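Local atomic coordinates of N-terminal cyanobactin protease (Planktothrix agardhii NIES-596, PDB entry 4H6W), a protein that probably acts as a subtilisin-like serine endopeptidase in cyanobactin maturation, this chain being the N-terminal protease domain of a longer protein. Residues Gln147-Thr157 and Pro168-Gly178; Ile7-Ser15 and Leu280-His288. All coordinates share one frame; numbering follows the deposited sequence.

Contact 1: Gln147-Thr157 and Pro168-Gly178; sequences QENNVLLIAAT and PASLPTVLAVG
I154, A155 and A156 pair in register with L175, A176 and V177 as neighbouring parallel strands of the seven-stranded subtilase sheet, their segment axes 28° apart. Bonds to alternate residues define the register: L175 N reaches L153 O at 2.9 Å, and A155 N reaches L175 O equally closely, both donors nearly in line with the C=O. The next rung, V177 N to A155 O at 3.0 Å, is bent to 137° at the hydrogen. At the far end T157 N approaches V177 O at 3.1 Å from above the carbonyl plane.

On one face I154 turns CG2 onto V177 CG2, 3.8 Å away; there V177 packs against helix 223-243 and L175 against helix 250-259. The other face carries A155, whose methyl lies 3.8 Å from A169 CB. With CG anti to the backbone N (chi1 -161°), L153 carries CD2 over to P168 CG and V174 CG1.

Q199 NE2 bonds to both A169 O and L171 O, consistent with it holding the P168-L171 type I turn in place. A156, near the predicted catalytic S224, connects to that turn through water: one molecule donates to A156 O at 2.9 Å and accepts from A169 N.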
ATOM      1  N   GLN A 147       9.776  11.404   6.308  1.00 35.04           N
ATOM      2  CA  GLN A 147       9.210  12.266   7.350  1.00 37.34           C
ATOM      3  C   GLN A 147       9.467  13.728   7.023  1.00 38.66           C
ATOM      4  O   GLN A 147       8.565  14.550   7.102  1.00 36.92           O
ATOM      5  CB  GLN A 147       9.802  11.939   8.721  1.00 36.73           C
ATOM      6  CG  GLN A 147       9.342  12.866   9.837  1.00 36.87           C
ATOM      7  CD  GLN A 147       7.882  12.663  10.208  1.00 38.49           C
ATOM      8  OE1 GLN A 147       7.366  11.535  10.164  1.00 39.45           O
ATOM      9  NE2 GLN A 147       7.206  13.749  10.578  1.00 35.12           N
ATOM     10  N   GLU A 148      10.702  14.033   6.637  1.00 42.37           N
ATOM     11  CA  GLU A 148      11.105  15.407   6.350  1.00 45.30           C
ATOM     12  C   GLU A 148      10.447  15.999   5.109  1.00 44.09           C
ATOM     13  O   GLU A 148      10.319  17.220   4.998  1.00 46.74           O
ATOM     14  CB  GLU A 148      12.626  15.511   6.258  1.00 47.57           C
ATOM     15  CG  GLU A 148      13.317  15.250   7.590  1.00 55.91           C
ATOM     16  CD  GLU A 148      14.822  15.048   7.474  1.00 62.20           C
ATOM     17  OE1 GLU A 148      15.331  14.790   6.353  1.00 62.87           O
ATOM     18  OE2 GLU A 148      15.501  15.140   8.523  1.00 63.50           O
ATOM     19  N   ASN A 149      10.042  15.145   4.175  1.00 40.54           N
ATOM     20  CA  ASN A 149       9.492  15.618   2.898  1.00 38.26           C
ATOM     21  C   ASN A 149       7.998  15.360   2.775  1.00 35.80           C
ATOM     22  O   ASN A 149       7.420  15.537   1.703  1.00 33.26           O
ATOM     23  CB  ASN A 149      10.229  14.977   1.716  1.00 39.76           C
ATOM     24  CG  ASN A 149      11.605  15.574   1.482  1.00 42.14           C
ATOM     25  OD1 ASN A 149      11.808  16.327   0.527  1.00 43.22           O
ATOM     26  ND2 ASN A 149      12.562  15.234   2.345  1.00 42.68           N
ATOM     27  N   ASN A 150       7.388  14.930   3.881  1.00 35.24           N
ATOM     28  CA  ASN A 150       5.975  14.545   3.930  1.00 32.74           C
ATOM     29  C   ASN A 150       5.580  13.531   2.852  1.00 32.37           C
ATOM     30  O   ASN A 150       4.630  13.752   2.091  1.00 33.93           O
ATOM     31  CB  ASN A 150       5.064  15.775   3.882  1.00 32.44           C
ATOM     32  CG  ASN A 150       3.681  15.493   4.438  1.00 35.33           C
ATOM     33  OD1 ASN A 150       3.345  14.344   4.770  1.00 35.51           O
ATOM     34  ND2 ASN A 150       2.858  16.539   4.534  1.00 35.22           N
ATOM     35  N   VAL A 151       6.329  12.432   2.783  1.00 30.48           N
ATOM     36  CA  VAL A 151       6.000  11.296   1.921  1.00 29.31           C
ATOM     37  C   VAL A 151       5.539  10.169   2.825  1.00 29.74           C
ATOM     38  O   VAL A 151       6.209   9.863   3.804  1.00 29.09           O
ATOM     39  CB  VAL A 151       7.227  10.815   1.116  1.00 28.23           C
ATOM     40  CG1 VAL A 151       6.885   9.615   0.253  1.00 27.72           C
ATOM     41  CG2 VAL A 151       7.784  11.944   0.271  1.00 27.42           C
ATOM     42  N   LEU A 152       4.396   9.560   2.499  1.00 30.67           N
ATOM     43  CA  LEU A 152       3.873   8.416   3.269  1.00 30.19           C
ATOM     44  C   LEU A 152       4.351   7.055   2.752  1.00 29.66           C
ATOM     45  O   LEU A 152       4.077   6.684   1.614  1.00 30.28           O
ATOM     46  CB  LEU A 152       2.348   8.437   3.290  1.00 29.50           C
ATOM     47  CG  LEU A 152       1.608   7.308   4.023  1.00 29.28           C
ATOM     48  CD1 LEU A 152       1.989   7.214   5.505  1.00 27.64           C
ATOM     49  CD2 LEU A 152       0.112   7.530   3.838  1.00 27.54           C
ATOM     50  N   LEU A 153       5.067   6.320   3.593  1.00 29.54           N
ATOM     51  CA  LEU A 153       5.495   4.972   3.247  1.00 28.12           C
ATOM     52  C   LEU A 153       4.517   3.959   3.842  1.00 28.74           C
ATOM     53  O   LEU A 153       4.220   4.001   5.046  1.00 28.21           O
ATOM     54  CB  LEU A 153       6.925   4.702   3.728  1.00 27.93           C
ATOM     55  CG  LEU A 153       7.541   3.504   2.996  1.00 27.60           C
ATOM     56  CD1 LEU A 153       8.962   3.781   2.550  1.00 28.07           C
ATOM     57  CD2 LEU A 153       7.446   2.235   3.816  1.00 27.63           C
ATOM     58  N   ILE A 154       4.037   3.051   2.990  1.00 27.06           N
ATOM     59  CA  ILE A 154       2.999   2.085   3.339  1.00 26.98           C
ATOM     60  C   ILE A 154       3.542   0.696   3.025  1.00 27.20           C
ATOM     61  O   ILE A 154       3.909   0.407   1.887  1.00 27.78           O
ATOM     62  CB  ILE A 154       1.708   2.354   2.517  1.00 27.79           C
ATOM     63  CG1 ILE A 154       1.228   3.799   2.747  1.00 28.45           C
ATOM     64  CG2 ILE A 154       0.604   1.342   2.831  1.00 25.40           C
ATOM     65  CD1 ILE A 154       0.001   4.179   1.940  1.00 29.18           C
ATOM     66  N   ALA A 155       3.599  -0.171   4.024  1.00 26.25           N
ATOM     67  CA  ALA A 155       4.257  -1.447   3.830  1.00 26.08           C
ATOM     68  C   ALA A 155       3.495  -2.610   4.430  1.00 28.46           C
ATOM     69  O   ALA A 155       2.818  -2.462   5.474  1.00 29.10           O
ATOM     70  CB  ALA A 155       5.662  -1.397   4.396  1.00 27.73           C
ATOM     71  N   ALA A 156       3.636  -3.765   3.774  1.00 27.67           N
ATOM     72  CA  ALA A 156       3.083  -5.045   4.230  1.00 28.49           C
ATOM     73  C   ALA A 156       3.643  -5.527   5.572  1.00 29.74           C
ATOM     74  O   ALA A 156       4.852  -5.527   5.786  1.00 31.13           O
ATOM     75  CB  ALA A 156       3.317  -6.107   3.166  1.00 28.74           C
ATOM     76  N   THR A 157       2.762  -5.961   6.466  1.00 30.88           N
ATOM     77  CA  THR A 157       3.187  -6.520   7.756  1.00 32.09           C
ATOM     78  C   THR A 157       3.889  -7.885   7.606  1.00 34.47           C
ATOM     79  O   THR A 157       4.720  -8.254   8.440  1.00 38.70           O
ATOM     80  CB  THR A 157       1.993  -6.688   8.724  1.00 32.69           C
ATOM     81  OG1 THR A 157       1.025  -7.579   8.155  1.00 29.21           O
ATOM     82  CG2 THR A 157       1.330  -5.339   9.029  1.00 31.83           C
ATOM     83  N   PRO A 168      10.225  -2.506   6.174  1.00 29.17           N
ATOM     84  CA  PRO A 168      10.075  -1.289   6.983  1.00 28.77           C
ATOM     85  C   PRO A 168       8.731  -1.131   7.701  1.00 30.18           C
ATOM     86  O   PRO A 168       8.515  -0.117   8.377  1.00 30.93           O
ATOM     87  CB  PRO A 168      10.217  -0.185   5.946  1.00 28.42           C
ATOM     88  CG  PRO A 168       9.594  -0.777   4.719  1.00 27.93           C
ATOM     89  CD  PRO A 168       9.892  -2.257   4.756  1.00 27.64           C
ATOM     90  N   ALA A 169       7.836  -2.104   7.579  1.00 30.67           N
ATOM     91  CA  ALA A 169       6.487  -1.925   8.134  1.00 31.31           C
ATOM     92  C   ALA A 169       6.482  -1.599   9.635  1.00 30.71           C
ATOM     93  O   ALA A 169       5.571  -0.936  10.108  1.00 31.10           O
ATOM     94  CB  ALA A 169       5.594  -3.126   7.833  1.00 30.05           C
ATOM     95  N   SER A 170       7.497  -2.051  10.369  1.00 31.87           N
ATOM     96  CA  SER A 170       7.515  -1.908  11.836  1.00 33.41           C
ATOM     97  C   SER A 170       8.186  -0.625  12.314  1.00 34.59           C
ATOM     98  O   SER A 170       8.181  -0.321  13.510  1.00 36.77           O
ATOM     99  CB  SER A 170       8.177  -3.117  12.506  1.00 33.66           C
ATOM    100  OG  SER A 170       9.535  -3.251  12.114  1.00 37.04           O
ATOM    101  N   LEU A 171       8.748   0.125  11.373  1.00 34.48           N
ATOM    102  CA  LEU A 171       9.471   1.355  11.655  1.00 32.83           C
ATOM    103  C   LEU A 171       8.538   2.545  11.907  1.00 33.80           C
ATOM    104  O   LEU A 171       7.503   2.684  11.248  1.00 33.35           O
ATOM    105  CB  LEU A 171      10.411   1.662  10.488  1.00 32.86           C
ATOM    106  CG  LEU A 171      11.499   0.612  10.232  1.00 31.72           C
ATOM    107  CD1 LEU A 171      12.466   1.104   9.183  1.00 31.37           C
ATOM    108  CD2 LEU A 171      12.249   0.320  11.517  1.00 33.43           C
ATOM    109  N   PRO A 172       8.912   3.421  12.855  1.00 33.83           N
ATOM    110  CA  PRO A 172       8.099   4.597  13.186  1.00 31.47           C
ATOM    111  C   PRO A 172       7.779   5.473  11.973  1.00 30.25           C
ATOM    112  O   PRO A 172       8.627   5.663  11.086  1.00 28.74           O
ATOM    113  CB  PRO A 172       8.981   5.365  14.180  1.00 32.25           C
ATOM    114  CG  PRO A 172       9.890   4.328  14.771  1.00 32.99           C
ATOM    115  CD  PRO A 172      10.152   3.357  13.659  1.00 33.07           C
ATOM    116  N   THR A 173       6.548   5.986  11.957  1.00 29.22           N
ATOM    117  CA  THR A 173       5.991   6.852  10.900  1.00 28.78           C
ATOM    118  C   THR A 173       5.548   6.094   9.628  1.00 29.09           C
ATOM    119  O   THR A 173       4.957   6.679   8.709  1.00 28.69           O
ATOM    120  CB  THR A 173       6.892   8.077  10.563  1.00 29.16           C
ATOM    121  OG1 THR A 173       7.994   7.661   9.743  1.00 27.97           O
ATOM    122  CG2 THR A 173       7.400   8.777  11.845  1.00 26.40           C
ATOM    123  N   VAL A 174       5.814   4.792   9.589  1.00 27.47           N
ATOM    124  CA  VAL A 174       5.339   3.963   8.491  1.00 27.20           C
ATOM    125  C   VAL A 174       3.899   3.538   8.741  1.00 28.03           C
ATOM    126  O   VAL A 174       3.486   3.336   9.902  1.00 27.34           O
ATOM    127  CB  VAL A 174       6.239   2.729   8.308  1.00 26.48           C
ATOM    128  CG1 VAL A 174       5.658   1.776   7.268  1.00 25.16           C
ATOM    129  CG2 VAL A 174       7.641   3.186   7.916  1.00 25.35           C
ATOM    130  N   LEU A 175       3.123   3.421   7.662  1.00 27.28           N
ATOM    131  CA  LEU A 175       1.793   2.830   7.773  1.00 27.40           C
ATOM    132  C   LEU A 175       1.888   1.339   7.423  1.00 28.99           C
ATOM    133  O   LEU A 175       2.264   0.962   6.301  1.00 28.33           O
ATOM    134  CB  LEU A 175       0.782   3.576   6.901  1.00 26.97           C
ATOM    135  CG  LEU A 175      -0.671   3.072   6.815  1.00 26.93           C
ATOM    136  CD1 LEU A 175      -1.276   2.885   8.187  1.00 27.88           C
ATOM    137  CD2 LEU A 175      -1.549   4.014   6.005  1.00 25.72           C
ATOM    138  N   ALA A 176       1.583   0.494   8.403  1.00 29.62           N
ATOM    139  CA  ALA A 176       1.671  -0.953   8.231  1.00 29.96           C
ATOM    140  C   ALA A 176       0.304  -1.492   7.818  1.00 30.47           C
ATOM    141  O   ALA A 176      -0.717  -0.967   8.252  1.00 30.72           O
ATOM    142  CB  ALA A 176       2.142  -1.605   9.522  1.00 28.99           C
ATOM    143  N   VAL A 177       0.285  -2.535   6.988  1.00 29.50           N
ATOM    144  CA  VAL A 177      -0.979  -3.072   6.473  1.00 29.30           C
ATOM    145  C   VAL A 177      -1.029  -4.601   6.507  1.00 30.70           C
ATOM    146  O   VAL A 177      -0.222  -5.273   5.844  1.00 30.40           O
ATOM    147  CB  VAL A 177      -1.269  -2.583   5.034  1.00 27.86           C
ATOM    148  CG1 VAL A 177      -2.560  -3.205   4.512  1.00 26.74           C
ATOM    149  CG2 VAL A 177      -1.347  -1.065   4.999  1.00 26.07           C
ATOM    150  N   GLY A 178      -1.972  -5.137   7.291  1.00 29.75           N
ATOM    151  CA  GLY A 178      -2.227  -6.574   7.334  1.00 29.39           C
ATOM    152  C   GLY A 178      -3.408  -6.943   6.444  1.00 30.57           C
ATOM    153  O   GLY A 178      -4.028  -6.067   5.805  1.00 29.49           O
TER
HETATM  154  O   HOH W   1       6.194   7.064   6.204  1.00 31.31           O
HETATM  155  O   HOH W   2       7.471  -4.396   5.499  1.00 31.66           O

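Contact 2: Ile7-Ser15 and Leu280-His288; sequences IPGLKKLWS and LNILDAIEH
I282 meets the 7-15 segment with every side-chain carbon. Its CB lies 3.6 Å from P8 O, and CG1 follows the same carbonyl. With CG1 set anti to the carbonyl carbon (chi1 -60°), the chain runs on to CD1, which is as close to P8 O as CB is, reaches I7 CG2 at 3.9 Å and also touches L10 CB. The other branch, CG2, meets L13 CD2 at 3.7 Å, the two side chains crossing at about a right angle. An alanine here is likely to leave I7 and L13 without their shared apolar partner and to open a gap beside P8.

Two helix starts thus pack together, 10-15 and 282-288, their segment axes 10.0 Å apart at 47°, joining the chain's N-terminal helix to its C-terminal one beside helix 223-243 of the subtilase fold. G9 is the N-cap of the first; its CA lies 3.8 Å from L283 CG, and a beta carbon there would clash with that atom. N281 caps the second, OD1 accepting from D284 N. One water lies 2.9 Å from P8 O and accepts from I282 N, while a second accepts from L283 N. Farther out, L13 CD1 lies 4.0 Å from I286 CD1.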
ATOM      1  N   ILE A   7     -15.780  -3.511  -1.097  1.00 43.15           N
ATOM      2  CA  ILE A   7     -15.150  -2.542  -0.144  1.00 41.70           C
ATOM      3  C   ILE A   7     -16.024  -1.312   0.067  1.00 40.96           C
ATOM      4  O   ILE A   7     -16.190  -0.499  -0.849  1.00 43.91           O
ATOM      5  CB  ILE A   7     -13.778  -2.032  -0.630  1.00 40.87           C
ATOM      6  CG1 ILE A   7     -12.853  -3.192  -1.013  1.00 38.07           C
ATOM      7  CG2 ILE A   7     -13.139  -1.148   0.443  1.00 42.49           C
ATOM      8  CD1 ILE A   7     -11.553  -2.730  -1.631  1.00 35.02           C
ATOM      9  N   PRO A   8     -16.568  -1.154   1.281  1.00 40.07           N
ATOM     10  CA  PRO A   8     -17.426  -0.004   1.595  1.00 38.59           C
ATOM     11  C   PRO A   8     -16.786   1.366   1.313  1.00 39.61           C
ATOM     12  O   PRO A   8     -15.624   1.607   1.661  1.00 42.53           O
ATOM     13  CB  PRO A   8     -17.698  -0.173   3.096  1.00 38.17           C
ATOM     14  CG  PRO A   8     -17.579  -1.638   3.336  1.00 37.69           C
ATOM     15  CD  PRO A   8     -16.486  -2.106   2.408  1.00 39.60           C
ATOM     16  N   GLY A   9     -17.547   2.246   0.671  1.00 38.82           N
ATOM     17  CA  GLY A   9     -17.133   3.623   0.449  1.00 37.55           C
ATOM     18  C   GLY A   9     -16.317   3.864  -0.804  1.00 37.71           C
ATOM     19  O   GLY A   9     -16.196   5.015  -1.254  1.00 36.86           O
ATOM     20  N   LEU A  10     -15.752   2.792  -1.363  1.00 37.60           N
ATOM     21  CA  LEU A  10     -14.890   2.905  -2.545  1.00 37.05           C
ATOM     22  C   LEU A  10     -15.607   3.535  -3.750  1.00 39.65           C
ATOM     23  O   LEU A  10     -15.063   4.459  -4.373  1.00 41.58           O
ATOM     24  CB  LEU A  10     -14.251   1.560  -2.899  1.00 34.36           C
ATOM     25  CG  LEU A  10     -13.240   1.618  -4.050  1.00 33.31           C
ATOM     26  CD1 LEU A  10     -12.203   2.714  -3.832  1.00 32.63           C
ATOM     27  CD2 LEU A  10     -12.581   0.265  -4.283  1.00 32.12           C
ATOM     28  N   LYS A  11     -16.817   3.058  -4.058  1.00 40.80           N
ATOM     29  CA  LYS A  11     -17.650   3.678  -5.104  1.00 43.81           C
ATOM     30  C   LYS A  11     -17.982   5.151  -4.848  1.00 43.11           C
ATOM     31  O   LYS A  11     -17.851   5.976  -5.750  1.00 42.84           O
ATOM     32  CB  LYS A  11     -18.935   2.887  -5.337  1.00 47.82           C
ATOM     33  CG  LYS A  11     -18.734   1.664  -6.211  1.00 55.09           C
ATOM     34  CD  LYS A  11     -20.044   1.004  -6.597  1.00 61.26           C
ATOM     35  CE  LYS A  11     -19.778  -0.159  -7.544  1.00 68.29           C
ATOM     36  NZ  LYS A  11     -21.025  -0.901  -7.892  1.00 73.29           N
ATOM     37  N   LYS A  12     -18.400   5.486  -3.630  1.00 43.62           N
ATOM     38  CA  LYS A  12     -18.705   6.878  -3.295  1.00 44.41           C
ATOM     39  C   LYS A  12     -17.466   7.741  -3.466  1.00 43.49           C
ATOM     40  O   LYS A  12     -17.557   8.869  -3.955  1.00 43.02           O
ATOM     41  CB  LYS A  12     -19.261   7.018  -1.872  1.00 48.16           C
ATOM     42  CG  LYS A  12     -19.899   8.379  -1.596  1.00 56.17           C
ATOM     43  CD  LYS A  12     -19.782   8.751  -0.116  1.00 68.42           C
ATOM     44  CE  LYS A  12     -19.877  10.258   0.146  1.00 69.77           C
ATOM     45  NZ  LYS A  12     -19.471  10.681   1.530  1.00 58.85           N
ATOM     46  N   LEU A  13     -16.310   7.201  -3.069  1.00 40.59           N
ATOM     47  CA  LEU A  13     -15.049   7.917  -3.213  1.00 37.27           C
ATOM     48  C   LEU A  13     -14.703   8.125  -4.679  1.00 36.04           C
ATOM     49  O   LEU A  13     -14.390   9.249  -5.094  1.00 35.87           O
ATOM     50  CB  LEU A  13     -13.912   7.221  -2.450  1.00 36.18           C
ATOM     51  CG  LEU A  13     -12.550   7.939  -2.374  1.00 36.97           C
ATOM     52  CD1 LEU A  13     -12.633   9.408  -1.921  1.00 33.15           C
ATOM     53  CD2 LEU A  13     -11.588   7.143  -1.497  1.00 34.07           C
ATOM     54  N   TRP A  14     -14.777   7.053  -5.462  1.00 35.53           N
ATOM     55  CA  TRP A  14     -14.609   7.148  -6.923  1.00 39.38           C
ATOM     56  C   TRP A  14     -15.517   8.173  -7.606  1.00 42.33           C
ATOM     57  O   TRP A  14     -15.118   8.806  -8.583  1.00 47.42           O
ATOM     58  CB  TRP A  14     -14.806   5.792  -7.604  1.00 37.83           C
ATOM     59  CG  TRP A  14     -13.627   4.878  -7.506  1.00 35.78           C
ATOM     60  CD1 TRP A  14     -12.321   5.231  -7.282  1.00 34.44           C
ATOM     61  CD2 TRP A  14     -13.637   3.460  -7.672  1.00 34.25           C
ATOM     62  NE1 TRP A  14     -11.524   4.114  -7.290  1.00 34.68           N
ATOM     63  CE2 TRP A  14     -12.304   3.012  -7.525  1.00 33.09           C
ATOM     64  CE3 TRP A  14     -14.645   2.520  -7.931  1.00 33.72           C
ATOM     65  CZ2 TRP A  14     -11.949   1.667  -7.629  1.00 31.68           C
ATOM     66  CZ3 TRP A  14     -14.294   1.179  -8.032  1.00 33.26           C
ATOM     67  CH2 TRP A  14     -12.953   0.765  -7.875  1.00 33.22           C
ATOM     68  N   SER A  15     -16.733   8.337  -7.102  1.00 43.91           N
ATOM     69  CA  SER A  15     -17.664   9.293  -7.691  1.00 45.65           C
ATOM     70  C   SER A  15     -17.141  10.718  -7.530  1.00 44.85           C
ATOM     71  O   SER A  15     -17.505  11.611  -8.297  1.00 44.19           O
ATOM     72  CB  SER A  15     -19.072   9.138  -7.100  1.00 47.08           C
ATOM     73  OG  SER A  15     -19.173   9.753  -5.827  1.00 52.20           O
ATOM     74  N   LEU A 280      -9.722  -1.174   7.574  1.00 34.01           N
ATOM     75  CA  LEU A 280      -9.846  -0.057   6.644  1.00 34.55           C
ATOM     76  C   LEU A 280     -11.294   0.396   6.507  1.00 35.15           C
ATOM     77  O   LEU A 280     -12.183  -0.420   6.240  1.00 35.64           O
ATOM     78  CB  LEU A 280      -9.307  -0.453   5.270  1.00 34.28           C
ATOM     79  CG  LEU A 280      -9.611   0.482   4.098  1.00 34.22           C
ATOM     80  CD1 LEU A 280      -8.809   1.773   4.201  1.00 32.54           C
ATOM     81  CD2 LEU A 280      -9.326  -0.243   2.788  1.00 33.67           C
ATOM     82  N   ASN A 281     -11.516   1.696   6.689  1.00 34.16           N
ATOM     83  CA  ASN A 281     -12.857   2.267   6.683  1.00 33.64           C
ATOM     84  C   ASN A 281     -12.827   3.584   5.946  1.00 32.39           C
ATOM     85  O   ASN A 281     -12.557   4.635   6.535  1.00 32.49           O
ATOM     86  CB  ASN A 281     -13.368   2.457   8.119  1.00 34.97           C
ATOM     87  CG  ASN A 281     -14.828   2.903   8.189  1.00 36.48           C
ATOM     88  OD1 ASN A 281     -15.341   3.630   7.326  1.00 37.67           O
ATOM     89  ND2 ASN A 281     -15.503   2.470   9.234  1.00 37.30           N
ATOM     90  N   ILE A 282     -13.119   3.512   4.652  1.00 33.41           N
ATOM     91  CA  ILE A 282     -12.956   4.641   3.735  1.00 34.49           C
ATOM     92  C   ILE A 282     -13.829   5.849   4.106  1.00 35.66           C
ATOM     93  O   ILE A 282     -13.339   6.996   4.144  1.00 35.47           O
ATOM     94  CB  ILE A 282     -13.223   4.209   2.272  1.00 35.27           C
ATOM     95  CG1 ILE A 282     -12.244   3.097   1.846  1.00 34.64           C
ATOM     96  CG2 ILE A 282     -13.165   5.406   1.326  1.00 33.70           C
ATOM     97  CD1 ILE A 282     -12.418   2.648   0.403  1.00 34.52           C
ATOM     98  N   LEU A 283     -15.109   5.593   4.383  1.00 36.50           N
ATOM     99  CA  LEU A 283     -16.078   6.673   4.646  1.00 37.08           C
ATOM    100  C   LEU A 283     -15.678   7.494   5.860  1.00 35.19           C
ATOM    101  O   LEU A 283     -15.672   8.727   5.818  1.00 34.48           O
ATOM    102  CB  LEU A 283     -17.495   6.120   4.803  1.00 37.95           C
ATOM    103  CG  LEU A 283     -18.073   5.619   3.484  1.00 42.55           C
ATOM    104  CD1 LEU A 283     -19.499   5.109   3.658  1.00 43.62           C
ATOM    105  CD2 LEU A 283     -18.003   6.728   2.436  1.00 42.23           C
ATOM    106  N   ASP A 284     -15.311   6.789   6.923  1.00 33.66           N
ATOM    107  CA  ASP A 284     -14.819   7.412   8.135  1.00 33.65           C
ATOM    108  C   ASP A 284     -13.449   8.084   7.947  1.00 32.64           C
ATOM    109  O   ASP A 284     -13.214   9.153   8.518  1.00 31.40           O
ATOM    110  CB  ASP A 284     -14.818   6.394   9.267  1.00 37.33           C
ATOM    111  CG  ASP A 284     -16.229   5.942   9.651  1.00 40.23           C
ATOM    112  OD1 ASP A 284     -17.221   6.548   9.179  1.00 44.76           O
ATOM    113  OD2 ASP A 284     -16.359   4.977  10.435  1.00 42.36           O
ATOM    114  N   ALA A 285     -12.578   7.495   7.120  1.00 30.46           N
ATOM    115  CA  ALA A 285     -11.313   8.147   6.737  1.00 30.64           C
ATOM    116  C   ALA A 285     -11.525   9.520   6.096  1.00 30.40           C
ATOM    117  O   ALA A 285     -10.870  10.509   6.457  1.00 30.10           O
ATOM    118  CB  ALA A 285     -10.504   7.245   5.823  1.00 31.02           C
ATOM    119  N   ILE A 286     -12.457   9.588   5.149  1.00 32.16           N
ATOM    120  CA  ILE A 286     -12.859  10.867   4.547  1.00 30.35           C
ATOM    121  C   ILE A 286     -13.318  11.847   5.634  1.00 30.64           C
ATOM    122  O   ILE A 286     -12.859  12.994   5.690  1.00 30.52           O
ATOM    123  CB  ILE A 286     -13.975  10.645   3.501  1.00 30.66           C
ATOM    124  CG1 ILE A 286     -13.454   9.728   2.389  1.00 29.90           C
ATOM    125  CG2 ILE A 286     -14.493  11.981   2.957  1.00 28.69           C
ATOM    126  CD1 ILE A 286     -14.519   9.067   1.533  1.00 31.53           C
ATOM    127  N   GLU A 287     -14.210  11.372   6.509  1.00 31.74           N
ATOM    128  CA  GLU A 287     -14.766  12.194   7.575  1.00 33.31           C
ATOM    129  C   GLU A 287     -13.669  12.755   8.472  1.00 33.48           C
ATOM    130  O   GLU A 287     -13.649  13.950   8.729  1.00 34.71           O
ATOM    131  CB  GLU A 287     -15.790  11.410   8.394  1.00 35.80           C
ATOM    132  CG  GLU A 287     -16.510  12.251   9.443  1.00 40.45           C
ATOM    133  CD  GLU A 287     -17.728  11.559  10.050  1.00 45.26           C
ATOM    134  OE1 GLU A 287     -18.655  11.164   9.290  1.00 47.89           O
ATOM    135  OE2 GLU A 287     -17.775  11.429  11.295  1.00 45.57           O
ATOM    136  N   HIS A 288     -12.751  11.897   8.924  1.00 31.63           N
ATOM    137  CA  HIS A 288     -11.633  12.329   9.748  1.00 31.21           C
ATOM    138  C   HIS A 288     -10.664  13.300   9.068  1.00 33.21           C
ATOM    139  O   HIS A 288     -10.090  14.163   9.723  1.00 31.20           O
ATOM    140  CB  HIS A 288     -10.872  11.120  10.264  1.00 32.29           C
ATOM    141  CG  HIS A 288     -11.492  10.503  11.474  1.00 33.29           C
ATOM    142  ND1 HIS A 288     -11.535   9.146  11.676  1.00 34.24           N
ATOM    143  CD2 HIS A 288     -12.110  11.063  12.540  1.00 34.06           C
ATOM    144  CE1 HIS A 288     -12.148   8.893  12.817  1.00 36.78           C
ATOM    145  NE2 HIS A 288     -12.509  10.041  13.360  1.00 36.06           N
TER
HETATM  146  O   HOH W   3     -16.057   2.920   4.477  1.00 41.60           O
HETATM  147  O   HOH W   4     -14.038   0.612   3.817  1.00 43.74           O

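In the fold
Contact 1 belongs to the core: 13 of its 15 touching residues are buried, and its centre is about 9 Å from that of the chain. Contact 2 is peripheral, about 16 Å out, with exposed residues among its nine. Their centres lie about 21 Å apart, and they do not touch. Both have apolar packing and bridging water; only contact 1 adds direct backbone hydrogen bonds across its segments. Sequence separation differs as sharply, 10 intervening residues against 264. Helices 223-243 and 250-259 are common neighbours: V177 and I282 both pack on the former, L175 and L280 on the latter. Only contact 1 lies near the predicted catalytic residues.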